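PDB 6VVG: arginine kinase from Cydia pomonella granulosis virus, which probably binds ATP and phosphorylates serine and threonine side chains of proteins, as a member of the eukaryotic-type protein kinase family. Local coordinates for residues V47-K52 against S58-V63. Numbering follows the deposited sequence.
Sequences VCKIVK and SLEFDV. With AMP (adenosine monophosphate), chain C.
The carboxylate of E60 receives the ammonium of K49 on the syn side of OE2: NZ lies 2.7 Å from that oxygen and 16° out of the carboxylate plane, a hydrogen bond within a salt bridge. OE1 stays 3.9 Å from NZ and takes a hydrogen bond from a water, which is also weakly bonded to NZ. The second flat group, the adenine of AMP, has CG2 of V47 over one face, 3.6 Å above C6, and a compact branched valine gives the base a smooth apolar surface. The two charged chains approach from opposite directions. With CG anti to the backbone N (chi1 173°) and every later torsion near 180°, K49 is a long, flexible chain whose ammonium can cross from the strand to phosphate and helix; the long acidic chain of E60, equally extended, reaches back from the helix. NZ also makes a weak hydrogen bond to O3P of AMP and a long, weak ion pair with D160; of the three, the bond to E60 is the short one. This is the Lys–Glu bridge between strand 45-51 and helix 59-66, the regulatory αC helix, characteristic of the αC-in arrangement of protein kinases and consistent with an active-like state. Strand 45-51 runs between strands 32-39 and 87-92, E60 touches L89 of the latter, and F61 packs edge-to-face against F79 and F81 of the second subunit, placing the helix at the dimer interface.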
# COMPACT_ATOMS: atom_id res chain seq x y z
N VAL A 47 13.92 6.19 17.17
CA VAL A 47 12.55 6.56 17.50
C VAL A 47 11.70 5.31 17.43
O VAL A 47 11.63 4.66 16.37
CB VAL A 47 12.01 7.64 16.55
CG1 VAL A 47 10.50 7.76 16.70
CG2 VAL A 47 12.70 8.97 16.81
N CYS A 48 11.04 4.95 18.53
CA CYS A 48 10.14 3.80 18.56
C CYS A 48 8.70 4.30 18.66
O CYS A 48 8.35 4.97 19.64
CB CYS A 48 10.45 2.86 19.72
SG CYS A 48 9.22 1.53 19.87
N LYS A 49 7.88 3.98 17.67
CA LYS A 49 6.49 4.40 17.57
C LYS A 49 5.61 3.20 17.87
O LYS A 49 5.70 2.18 17.18
CB LYS A 49 6.22 4.96 16.17
CG LYS A 49 4.78 5.29 15.86
CD LYS A 49 4.70 6.01 14.52
CE LYS A 49 3.36 6.69 14.32
NZ LYS A 49 3.22 7.24 12.94
N ILE A 50 4.77 3.33 18.89
CA ILE A 50 3.86 2.27 19.31
C ILE A 50 2.46 2.63 18.83
O ILE A 50 1.93 3.69 19.18
CB ILE A 50 3.88 2.10 20.84
CG1 ILE A 50 5.28 1.69 21.32
CG2 ILE A 50 2.85 1.07 21.27
CD1 ILE A 50 5.42 1.66 22.83
N VAL A 51 1.85 1.74 18.05
CA VAL A 51 0.52 1.98 17.50
C VAL A 51 -0.48 1.06 18.17
O VAL A 51 -0.20 -0.12 18.42
CB VAL A 51 0.50 1.77 15.97
CG1 VAL A 51 -0.91 1.89 15.43
CG2 VAL A 51 1.43 2.77 15.28
N LYS A 52 -1.67 1.60 18.45
CA LYS A 52 -2.70 0.86 19.16
C LYS A 52 -3.21 -0.31 18.32
O LYS A 52 -3.12 -0.29 17.09
CB LYS A 52 -3.87 1.78 19.51
CG LYS A 52 -3.73 2.58 20.80
CD LYS A 52 -4.92 3.53 21.00
CE LYS A 52 -5.84 3.04 22.11
NZ LYS A 52 -6.95 3.99 22.40
N SER A 58 -1.70 0.10 7.07
CA SER A 58 -0.62 -0.74 6.56
C SER A 58 0.26 0.00 5.56
O SER A 58 1.44 -0.33 5.41
CB SER A 58 -1.20 -2.00 5.92
OG SER A 58 -1.93 -1.70 4.75
N LEU A 59 -0.29 1.01 4.88
CA LEU A 59 0.50 1.75 3.91
C LEU A 59 1.65 2.51 4.55
O LEU A 59 2.61 2.86 3.86
CB LEU A 59 -0.39 2.73 3.14
CG LEU A 59 0.03 3.08 1.72
CD1 LEU A 59 -0.08 1.86 0.82
CD2 LEU A 59 -0.79 4.23 1.17
N GLU A 60 1.58 2.78 5.86
CA GLU A 60 2.69 3.44 6.54
C GLU A 60 3.97 2.63 6.39
O GLU A 60 5.05 3.20 6.23
CB GLU A 60 2.34 3.65 8.01
CG GLU A 60 3.41 4.41 8.79
CD GLU A 60 2.93 4.84 10.17
OE1 GLU A 60 1.81 4.46 10.57
OE2 GLU A 60 3.69 5.56 10.86
N PHE A 61 3.86 1.30 6.43
CA PHE A 61 5.03 0.45 6.22
C PHE A 61 5.59 0.64 4.82
O PHE A 61 6.81 0.79 4.64
CB PHE A 61 4.64 -1.01 6.46
CG PHE A 61 5.74 -1.99 6.17
CD1 PHE A 61 6.88 -2.04 6.96
CD2 PHE A 61 5.64 -2.86 5.10
CE1 PHE A 61 7.89 -2.93 6.69
CE2 PHE A 61 6.65 -3.76 4.82
CZ PHE A 61 7.78 -3.80 5.62
N ASP A 62 4.72 0.67 3.81
CA ASP A 62 5.19 0.77 2.43
C ASP A 62 5.98 2.05 2.20
O ASP A 62 7.01 2.04 1.51
CB ASP A 62 4.00 0.72 1.46
CG ASP A 62 3.17 -0.54 1.62
OD1 ASP A 62 2.64 -0.75 2.73
OD2 ASP A 62 3.06 -1.31 0.65
N VAL A 63 5.50 3.17 2.75
CA VAL A 63 6.17 4.45 2.50
C VAL A 63 7.61 4.40 2.99
O VAL A 63 8.54 4.82 2.29
CB VAL A 63 5.39 5.61 3.15
CG1 VAL A 63 6.17 6.90 3.01
CG2 VAL A 63 4.01 5.74 2.50
P AMP C . 5.02 11.59 14.49
O1P AMP C . 3.77 12.45 14.44
O2P AMP C . 6.05 12.22 13.58
O3P AMP C . 4.61 10.16 14.20
O5' AMP C . 5.63 11.60 15.96
C5' AMP C . 5.31 12.64 16.87
C4' AMP C . 6.46 13.61 17.03
O4' AMP C . 7.67 12.90 17.40
C3' AMP C . 6.86 14.39 15.78
O3' AMP C . 6.00 15.48 15.51
C2' AMP C . 8.29 14.80 16.12
O2' AMP C . 8.30 15.86 17.06
C1' AMP C . 8.79 13.53 16.81
N9 AMP C . 9.38 12.60 15.83
C8 AMP C . 8.67 11.74 15.09
N7 AMP C . 9.51 11.07 14.31
C5 AMP C . 10.75 11.51 14.57
C6 AMP C . 11.97 11.15 14.05
N6 AMP C . 12.36 10.18 13.05
N1 AMP C . 13.08 11.74 14.47
C2 AMP C . 13.00 12.70 15.42
N3 AMP C . 11.80 13.06 15.94
C4 AMP C . 10.68 12.46 15.51
O HOH W 1 0.11 5.69 13.07